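Local coordinates for hypothetical protein jhp0584 (Helicobacter pylori J99, PDB 4R7K) that is of unknown function but belongs to the SRPBCC superfamily, whose helix-grip fold commonly encloses a hydrophobic ligand-binding cavity, at residues Asn58-His63 against Asp184-Tyr189; His63-Ser68 against Ala117-Ala122; Val109-Leu114 against Glu136-Trp141. One frame throughout, in Å; residues are numbered along the deposited sequence.

Following the chain from the N terminus, helix 57-65 comes after the first long strand of the sheet. Its residues 58-63 open the loop that interaction 1 closes, 121 residues later, on the C-terminal helix 174-190. Both other contacts lie within that loop. Interaction 2 starts at H63, which it shares with interaction 1, and joins the end of the helix to strand 118-126. Interaction 3 links strand 103-114 to strand 136-146, the two neighbours of strand 118-126 in the antiparallel sheet. Its segments alternate with those of interaction 2, so these two loops cross. Together the contacts tie helix to helix, helix to sheet, and strand to strand.

Interaction 1: Asn58-His63 against Asp184-Tyr189; sequences NKVVQH and DGLVAY
The rings of H63 and Y189 form a T-shaped, edge-to-face pair. Y189 turns its edge to one face of the H63 imidazole. The ring centroids are 4.6 Å apart and the planes lie at 66°. Y189 CD2 sits over the centre of the imidazole, 3.5 Å from H63 ND1. The neighbouring atom, Y189 CE2, comes within 3.6 Å of H63 NE2. A chi1 of -166° swings the Y189 ring off its own helix and across to the histidine.

Polar bonds outside the pair hold both rings. H63 ND1 is hydrogen-bonded to S190 OG, one residue beyond Y189, which fixes the rotation of the imidazole, while Y189 OH is bonded to H69 ND1, and the H69 ring also meets H63 edge-to-face.

Beside the rings the contact is apolar. L186 places its two methyls on different residues: CD1 is 3.8 Å from H63 CB, while CD2 is 4.1 Å from V60 CG1. CD1 also lies 3.9 Å from V60 O. The V60 and L186 side chains cross at about a right angle.

The segment axes come no closer than 9.8 Å, at 126° to each other, and no hydrogen bond crosses between them; the contact is made largely by side chains. It sets helix 57-65 against the long C-terminal helix 174-190, consistent with the long helix that packs against the sheet in helix-grip proteins. V60 and L186 both rest on I153 of strand 150-160, while L186 also touches Y73 of helix 70-73 and Y189 packs on K72 there.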
loop_
_atom_site.group_PDB
_atom_site.type_symbol
_atom_site.label_atom_id
_atom_site.label_comp_id
_atom_site.label_asym_id
_atom_site.label_seq_id
_atom_site.Cartn_x
_atom_site.Cartn_y
_atom_site.Cartn_z
ATOM N N ASN A 58 -17.803 22.739 8.466
ATOM C CA ASN A 58 -17.149 23.432 9.590
ATOM C C ASN A 58 -16.267 22.526 10.428
ATOM O O ASN A 58 -15.164 22.906 10.821
ATOM C CB ASN A 58 -18.190 24.172 10.433
ATOM C CG ASN A 58 -18.567 25.512 9.815
ATOM O OD1 ASN A 58 -17.721 26.187 9.192
ATOM N ND2 ASN A 58 -19.805 25.914 9.988
ATOM N N LYS A 59 -16.745 21.323 10.684
ATOM C CA LYS A 59 -16.008 20.378 11.503
ATOM C C LYS A 59 -14.730 19.935 10.799
ATOM O O LYS A 59 -13.691 19.801 11.409
ATOM C CB LYS A 59 -16.930 19.195 11.868
ATOM C CG LYS A 59 -16.440 18.274 12.976
ATOM C CD LYS A 59 -16.074 18.977 14.291
ATOM C CE LYS A 59 -17.222 19.697 14.955
ATOM N NZ LYS A 59 -16.791 20.334 16.234
ATOM N N VAL A 60 -14.805 19.727 9.505
ATOM C CA VAL A 60 -13.634 19.316 8.748
ATOM C C VAL A 60 -12.579 20.416 8.782
ATOM O O VAL A 60 -11.400 20.156 9.042
ATOM C CB VAL A 60 -14.022 18.942 7.301
ATOM C CG1 VAL A 60 -12.779 18.748 6.440
ATOM C CG2 VAL A 60 -14.888 17.696 7.302
ATOM N N VAL A 61 -13.009 21.660 8.574
ATOM C CA VAL A 61 -12.080 22.791 8.591
ATOM C C VAL A 61 -11.398 22.871 9.972
ATOM O O VAL A 61 -10.181 23.037 10.100
ATOM C CB VAL A 61 -12.807 24.098 8.217
ATOM C CG1 VAL A 61 -11.920 25.308 8.417
ATOM C CG2 VAL A 61 -13.297 24.062 6.790
ATOM N N GLN A 62 -12.190 22.703 11.023
ATOM C CA GLN A 62 -11.654 22.759 12.340
ATOM C C GLN A 62 -10.600 21.707 12.555
ATOM O O GLN A 62 -9.545 21.992 13.119
ATOM C CB GLN A 62 -12.778 22.538 13.328
ATOM C CG GLN A 62 -12.301 22.547 14.744
ATOM C CD GLN A 62 -13.392 22.202 15.703
ATOM O OE1 GLN A 62 -14.520 21.870 15.302
ATOM N NE2 GLN A 62 -13.067 22.256 16.984
ATOM N N HIS A 63 -10.872 20.485 12.113
ATOM C CA HIS A 63 -9.924 19.395 12.355
ATOM C C HIS A 63 -8.711 19.404 11.448
ATOM O O HIS A 63 -7.716 18.725 11.737
ATOM C CB HIS A 63 -10.598 18.040 12.313
ATOM C CG HIS A 63 -11.580 17.830 13.411
ATOM N ND1 HIS A 63 -12.732 17.101 13.245
ATOM C CD2 HIS A 63 -11.582 18.257 14.696
ATOM C CE1 HIS A 63 -13.404 17.082 14.379
ATOM N NE2 HIS A 63 -12.732 17.787 15.273
ATOM N N ASP A 184 -8.624 9.942 4.940
ATOM C CA ASP A 184 -9.554 8.976 5.517
ATOM C C ASP A 184 -9.682 9.233 7.018
ATOM O O ASP A 184 -10.774 9.109 7.581
ATOM C CB ASP A 184 -9.115 7.547 5.240
ATOM C CG ASP A 184 -9.223 7.164 3.742
ATOM O OD1 ASP A 184 -9.919 7.846 2.955
ATOM O OD2 ASP A 184 -8.611 6.155 3.381
ATOM N N GLY A 185 -8.577 9.609 7.659
ATOM C CA GLY A 185 -8.595 9.896 9.067
ATOM C C GLY A 185 -9.397 11.146 9.384
ATOM O O GLY A 185 -10.198 11.169 10.322
ATOM N N LEU A 186 -9.176 12.179 8.599
ATOM C CA LEU A 186 -9.906 13.456 8.756
ATOM C C LEU A 186 -11.416 13.235 8.651
ATOM O O LEU A 186 -12.203 13.757 9.437
ATOM C CB LEU A 186 -9.388 14.432 7.691
ATOM C CG LEU A 186 -10.024 15.802 7.577
ATOM C CD1 LEU A 186 -10.051 16.518 8.917
ATOM C CD2 LEU A 186 -9.239 16.601 6.570
ATOM N N VAL A 187 -11.808 12.423 7.670
ATOM C CA VAL A 187 -13.193 12.050 7.489
ATOM C C VAL A 187 -13.740 11.276 8.700
ATOM O O VAL A 187 -14.758 11.671 9.295
ATOM C CB VAL A 187 -13.364 11.212 6.227
ATOM C CG1 VAL A 187 -14.757 10.602 6.201
ATOM C CG2 VAL A 187 -13.122 12.078 4.980
ATOM N N ALA A 188 -13.041 10.217 9.089
ATOM C CA ALA A 188 -13.468 9.362 10.208
ATOM C C ALA A 188 -13.619 10.166 11.508
ATOM O O ALA A 188 -14.604 10.036 12.267
ATOM C CB ALA A 188 -12.450 8.238 10.412
ATOM N N TYR A 189 -12.661 11.035 11.747
ATOM C CA TYR A 189 -12.654 11.848 12.944
ATOM C C TYR A 189 -13.702 12.973 12.916
ATOM O O TYR A 189 -14.068 13.474 13.968
ATOM C CB TYR A 189 -11.276 12.459 13.107
ATOM C CG TYR A 189 -10.927 13.093 14.450
ATOM C CD1 TYR A 189 -10.574 12.315 15.549
ATOM C CD2 TYR A 189 -10.814 14.456 14.558
ATOM C CE1 TYR A 189 -10.191 12.918 16.761
ATOM C CE2 TYR A 189 -10.437 15.054 15.732
ATOM C CZ TYR A 189 -10.122 14.297 16.825
ATOM O OH TYR A 189 -9.741 14.965 17.951
#

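Interaction 2: His63-Ser68 against Ala117-Ala122; sequences HLRDAS and AILRLA
Apolar contact joins the two segments through L64, L119 and L121. L64 meets L121 tip to tip, with the two CD2 methyls 4.0 Å apart. L64 CD2 is also 4.1 Å from L119 CD2, so one methyl of the helix touches both strand leucines. L119 and L121 are two apart on the strand and point to the same side of the sheet. R65 adds only its aliphatic part: CG is 4.4 Å from L119 CD2. The contact is thus the end of helix 57-65 packed on the face of the antiparallel sheet that carries L119 and L121, consistent with the helix-grip fold of SRPBCC proteins, where short helices follow the first strand. W141 of the next strand also touches L64 there.

Hydrogen bonds lie outside this apolar patch. The guanidinium of R65 turns away from the leucines, and its NH2 bonds to the backbone O of L90. After the helix, D66 OD1 accepts from S68 N at 3.0 Å, which makes an Asx turn. S68 OG donates to the same oxygen at 2.7 Å. It comes from the same face of the carboxylate as the backbone N, 45° out of the plane. T88 OG1 is a further partner of D66 OD1.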
loop_
_atom_site.group_PDB
_atom_site.type_symbol
_atom_site.label_atom_id
_atom_site.label_comp_id
_atom_site.label_asym_id
_atom_site.label_seq_id
_atom_site.Cartn_x
_atom_site.Cartn_y
_atom_site.Cartn_z
ATOM N N HIS A 63 -10.872 20.485 12.113
ATOM C CA HIS A 63 -9.924 19.395 12.355
ATOM C C HIS A 63 -8.711 19.404 11.448
ATOM O O HIS A 63 -7.716 18.725 11.737
ATOM C CB HIS A 63 -10.598 18.040 12.313
ATOM C CG HIS A 63 -11.580 17.830 13.411
ATOM N ND1 HIS A 63 -12.732 17.101 13.245
ATOM C CD2 HIS A 63 -11.582 18.257 14.696
ATOM C CE1 HIS A 63 -13.404 17.082 14.379
ATOM N NE2 HIS A 63 -12.732 17.787 15.273
ATOM N N LEU A 64 -8.786 20.167 10.375
ATOM C CA LEU A 64 -7.637 20.343 9.491
ATOM C C LEU A 64 -6.816 21.537 9.967
ATOM O O LEU A 64 -5.597 21.433 10.084
ATOM C CB LEU A 64 -8.078 20.580 8.050
ATOM C CG LEU A 64 -6.943 20.938 7.102
ATOM C CD1 LEU A 64 -5.930 19.803 7.046
ATOM C CD2 LEU A 64 -7.488 21.216 5.715
ATOM N N ARG A 65 -7.470 22.676 10.199
ATOM C CA ARG A 65 -6.773 23.875 10.695
ATOM C C ARG A 65 -6.171 23.747 12.101
ATOM O O ARG A 65 -5.129 24.346 12.393
ATOM C CB ARG A 65 -7.717 25.076 10.767
ATOM C CG ARG A 65 -8.151 25.665 9.454
ATOM C CD ARG A 65 -8.940 26.937 9.783
ATOM N NE ARG A 65 -8.065 27.994 10.319
ATOM C CZ ARG A 65 -8.483 29.145 10.852
ATOM N NH1 ARG A 65 -9.785 29.403 10.994
ATOM N NH2 ARG A 65 -7.583 30.038 11.262
ATOM N N ASP A 66 -6.858 23.070 13.005
ATOM C CA ASP A 66 -6.302 22.933 14.349
ATOM C C ASP A 66 -5.420 21.692 14.357
ATOM O O ASP A 66 -5.864 20.565 14.561
ATOM C CB ASP A 66 -7.378 22.904 15.414
ATOM C CG ASP A 66 -6.801 22.831 16.821
ATOM O OD1 ASP A 66 -5.614 22.512 17.011
ATOM O OD2 ASP A 66 -7.558 23.053 17.736
ATOM N N ALA A 67 -4.141 21.936 14.131
ATOM C CA ALA A 67 -3.158 20.879 14.010
ATOM C C ALA A 67 -3.015 19.994 15.234
ATOM O O ALA A 67 -2.390 18.952 15.141
ATOM C CB ALA A 67 -1.809 21.473 13.612
ATOM N N SER A 68 -3.554 20.405 16.385
ATOM C CA SER A 68 -3.517 19.545 17.577
ATOM C C SER A 68 -4.325 18.253 17.350
ATOM O O SER A 68 -4.077 17.257 18.001
ATOM C CB SER A 68 -4.005 20.279 18.844
ATOM O OG SER A 68 -5.402 20.534 18.795
ATOM N N ALA A 117 -18.390 28.421 2.435
ATOM C CA ALA A 117 -18.484 27.103 1.816
ATOM C C ALA A 117 -17.215 26.559 1.163
ATOM O O ALA A 117 -17.276 25.553 0.501
ATOM C CB ALA A 117 -19.607 27.110 0.803
ATOM N N ILE A 118 -16.091 27.212 1.374
ATOM C CA ILE A 118 -14.839 26.762 0.803
ATOM C C ILE A 118 -13.639 27.278 1.585
ATOM O O ILE A 118 -13.585 28.453 2.020
ATOM C CB ILE A 118 -14.733 27.152 -0.685
ATOM C CG1 ILE A 118 -13.379 26.707 -1.232
ATOM C CG2 ILE A 118 -14.974 28.638 -0.851
ATOM C CD1 ILE A 118 -13.195 26.810 -2.740
ATOM N N LEU A 119 -12.700 26.363 1.809
ATOM C CA LEU A 119 -11.454 26.663 2.450
ATOM C C LEU A 119 -10.337 26.373 1.477
ATOM O O LEU A 119 -10.288 25.309 0.869
ATOM C CB LEU A 119 -11.215 25.767 3.684
ATOM C CG LEU A 119 -9.783 25.824 4.251
ATOM C CD1 LEU A 119 -9.512 27.198 4.810
ATOM C CD2 LEU A 119 -9.536 24.773 5.341
ATOM N N ARG A 120 -9.415 27.308 1.374
ATOM C CA ARG A 120 -8.160 27.117 0.680
ATOM C C ARG A 120 -7.044 27.321 1.691
ATOM O O ARG A 120 -6.920 28.390 2.319
ATOM C CB ARG A 120 -8.029 28.092 -0.465
ATOM C CG ARG A 120 -8.995 27.787 -1.606
ATOM C CD ARG A 120 -9.052 28.984 -2.565
ATOM N NE ARG A 120 -9.938 28.752 -3.701
ATOM C CZ ARG A 120 -9.576 28.105 -4.797
ATOM N NH1 ARG A 120 -8.371 27.574 -4.890
ATOM N NH2 ARG A 120 -10.429 27.952 -5.778
ATOM N N LEU A 121 -6.218 26.306 1.849
ATOM C CA LEU A 121 -5.153 26.350 2.833
ATOM C C LEU A 121 -3.918 25.684 2.248
ATOM O O LEU A 121 -4.018 24.650 1.614
ATOM C CB LEU A 121 -5.577 25.589 4.094
ATOM C CG LEU A 121 -4.483 25.314 5.149
ATOM C CD1 LEU A 121 -4.126 26.621 5.820
ATOM C CD2 LEU A 121 -5.032 24.349 6.191
ATOM N N ALA A 122 -2.764 26.326 2.379
ATOM C CA ALA A 122 -1.536 25.705 1.901
ATOM C C ALA A 122 -0.342 26.142 2.720
ATOM O O ALA A 122 -0.314 27.265 3.236
ATOM C CB ALA A 122 -1.302 26.028 0.425
#

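Interaction 3: Val109-Leu114 against Glu136-Trp141; sequences VEEFEL and EVYHAW
Y138 meets E111 and E110, the two residues of a classic beta bulge, from the far side of strand 118-126. E110 and E111 both face A122 of that strand, which lies between the two segments in the antiparallel sheet. The bulge turns both glutamates toward strand 136-146.

Y138 has the most surface buried here. With chi1 at -173°, its ring points away from its own N and reaches over the middle strand, touching A122 on the way. No direct hydrogen bond joins the segments, but the phenol oxygen is the centre of a water network. Water 3 lies near the ring plane, 2.6 Å from Y138 OH, and makes a weak bond to E111 OE1. Water 1 is also 2.6 Å from Y138 OH and gives a weak bond to E110 O. W37 stacks on the Y138 ring from outside the contact.

E111 approaches with CB, 4.0 Å from Y138 OH. Its extended chain carries the carboxylate onward. Waters 2 and 3 both donate to OE1, and the side chain of R120 on the middle strand also touches E111.

E110 lies at the exposed margin. Its carboxylate meets the ring at the edge, in the ring plane, with OE1 3.5 Å from Y138 CE1. The carboxylate and ring planes are 62° apart. The other oxygen, OE2, forms a salt bridge with R124 NE. R124 also pairs with E136, so it probably offsets the like charges of the two acids.

Water 2 makes a separate bridge, donating to E111 OE1 at 2.7 Å and to W141 O at 2.8 Å.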
loop_
_atom_site.group_PDB
_atom_site.type_symbol
_atom_site.label_atom_id
_atom_site.label_comp_id
_atom_site.label_asym_id
_atom_site.label_seq_id
_atom_site.Cartn_x
_atom_site.Cartn_y
_atom_site.Cartn_z
ATOM N N VAL A 109 2.581 28.598 6.608
ATOM C CA VAL A 109 1.355 28.744 5.834
ATOM C C VAL A 109 1.531 29.889 4.850
ATOM O O VAL A 109 1.967 30.972 5.232
ATOM C CB VAL A 109 0.128 28.983 6.732
ATOM C CG1 VAL A 109 -1.144 29.092 5.909
ATOM C CG2 VAL A 109 -0.000 27.843 7.709
ATOM N N GLU A 110 1.260 29.605 3.571
ATOM C CA GLU A 110 1.383 30.578 2.497
ATOM C C GLU A 110 0.026 30.971 1.880
ATOM O O GLU A 110 -0.068 31.919 1.095
ATOM C CB GLU A 110 2.375 30.079 1.422
ATOM C CG GLU A 110 3.837 30.052 1.913
ATOM C CD GLU A 110 4.878 30.033 0.810
ATOM O OE1 GLU A 110 4.556 29.715 -0.360
ATOM O OE2 GLU A 110 6.042 30.356 1.097
ATOM N N GLU A 111 -1.025 30.254 2.246
ATOM C CA GLU A 111 -2.352 30.550 1.723
ATOM C C GLU A 111 -3.386 30.183 2.726
ATOM O O GLU A 111 -3.385 29.065 3.244
ATOM C CB GLU A 111 -2.639 29.766 0.432
ATOM C CG GLU A 111 -4.046 29.990 -0.102
ATOM C CD GLU A 111 -4.411 29.008 -1.190
ATOM O OE1 GLU A 111 -4.196 27.796 -0.928
ATOM O OE2 GLU A 111 -4.936 29.445 -2.259
ATOM N N PHE A 112 -4.275 31.120 3.013
ATOM C CA PHE A 112 -5.377 30.855 3.910
ATOM C C PHE A 112 -6.562 31.739 3.531
ATOM O O PHE A 112 -6.515 32.974 3.682
ATOM C CB PHE A 112 -5.023 31.096 5.384
ATOM C CG PHE A 112 -6.198 30.897 6.292
ATOM C CD1 PHE A 112 -6.603 29.629 6.625
ATOM C CD2 PHE A 112 -6.935 31.970 6.743
ATOM C CE1 PHE A 112 -7.714 29.419 7.399
ATOM C CE2 PHE A 112 -8.050 31.772 7.535
ATOM C CZ PHE A 112 -8.445 30.491 7.848
ATOM N N GLU A 113 -7.614 31.118 3.035
ATOM C CA GLU A 113 -8.819 31.833 2.665
ATOM C C GLU A 113 -9.999 30.957 3.048
ATOM O O GLU A 113 -10.214 29.884 2.471
ATOM C CB GLU A 113 -8.822 32.128 1.176
ATOM C CG GLU A 113 -10.019 32.970 0.749
ATOM C CD GLU A 113 -9.946 33.432 -0.705
ATOM O OE1 GLU A 113 -10.503 34.514 -1.017
ATOM O OE2 GLU A 113 -9.321 32.737 -1.530
ATOM N N LEU A 114 -10.756 31.396 4.048
ATOM C CA LEU A 114 -11.886 30.629 4.542
ATOM C C LEU A 114 -13.162 31.397 4.311
ATOM O O LEU A 114 -13.326 32.495 4.832
ATOM C CB LEU A 114 -11.714 30.333 6.032
ATOM C CG LEU A 114 -12.892 29.623 6.732
ATOM C CD1 LEU A 114 -13.208 28.269 6.097
ATOM C CD2 LEU A 114 -12.609 29.461 8.223
ATOM N N GLU A 136 11.994 20.355 -0.410
ATOM C CA GLU A 136 11.095 21.481 -0.177
ATOM C C GLU A 136 9.796 21.132 -0.852
ATOM O O GLU A 136 9.822 20.652 -1.974
ATOM C CB GLU A 136 11.674 22.791 -0.723
ATOM C CG GLU A 136 10.908 24.025 -0.289
ATOM C CD GLU A 136 11.478 25.310 -0.875
ATOM O OE1 GLU A 136 12.289 25.224 -1.800
ATOM O OE2 GLU A 136 11.099 26.401 -0.429
ATOM N N VAL A 137 8.671 21.361 -0.164
ATOM C CA VAL A 137 7.341 21.037 -0.699
ATOM C C VAL A 137 6.317 22.180 -0.517
ATOM O O VAL A 137 6.532 23.095 0.286
ATOM C CB VAL A 137 6.779 19.756 -0.036
ATOM C CG1 VAL A 137 7.844 18.651 -0.040
ATOM C CG2 VAL A 137 6.300 19.990 1.413
ATOM N N TYR A 138 5.223 22.103 -1.266
ATOM C CA TYR A 138 4.085 23.023 -1.136
ATOM C C TYR A 138 2.875 22.114 -1.068
ATOM O O TYR A 138 2.567 21.405 -2.036
ATOM C CB TYR A 138 4.018 23.968 -2.313
ATOM C CG TYR A 138 2.978 25.072 -2.196
ATOM C CD1 TYR A 138 3.287 26.296 -1.606
ATOM C CD2 TYR A 138 1.717 24.927 -2.743
ATOM C CE1 TYR A 138 2.338 27.311 -1.523
ATOM C CE2 TYR A 138 0.762 25.938 -2.635
ATOM C CZ TYR A 138 1.077 27.123 -2.042
ATOM O OH TYR A 138 0.110 28.120 -1.976
ATOM N N HIS A 139 2.224 22.066 0.085
ATOM C CA HIS A 139 1.105 21.157 0.307
ATOM C C HIS A 139 -0.177 21.974 0.435
ATOM O O HIS A 139 -0.331 22.763 1.343
ATOM C CB HIS A 139 1.365 20.430 1.595
ATOM C CG HIS A 139 0.382 19.354 1.907
ATOM N ND1 HIS A 139 0.611 18.418 2.890
ATOM C CD2 HIS A 139 -0.768 18.983 1.296
ATOM C CE1 HIS A 139 -0.410 17.582 2.942
ATOM N NE2 HIS A 139 -1.260 17.906 1.985
ATOM N N ALA A 140 -1.089 21.774 -0.503
ATOM C CA ALA A 140 -2.288 22.585 -0.580
ATOM C C ALA A 140 -3.515 21.740 -0.333
ATOM O O ALA A 140 -3.547 20.503 -0.614
ATOM C CB ALA A 140 -2.379 23.244 -1.939
ATOM N N TRP A 141 -4.528 22.420 0.162
ATOM C CA TRP A 141 -5.770 21.807 0.508
ATOM C C TRP A 141 -6.907 22.664 0.034
ATOM O O TRP A 141 -6.844 23.924 0.091
ATOM C CB TRP A 141 -5.902 21.679 2.042
ATOM C CG TRP A 141 -4.912 20.821 2.758
ATOM C CD1 TRP A 141 -3.627 21.157 3.088
ATOM C CD2 TRP A 141 -5.136 19.512 3.306
ATOM N NE1 TRP A 141 -3.039 20.127 3.795
ATOM C CE2 TRP A 141 -3.942 19.110 3.939
ATOM C CE3 TRP A 141 -6.244 18.645 3.343
ATOM C CZ2 TRP A 141 -3.805 17.865 4.549
ATOM C CZ3 TRP A 141 -6.097 17.393 3.936
ATOM C CH2 TRP A 141 -4.906 17.030 4.556
HETATM O O HOH W 1 0.308 30.710 -2.075
HETATM O O HOH W 2 -5.328 25.469 -1.616
HETATM O O HOH W 3 -2.292 27.338 -2.750
#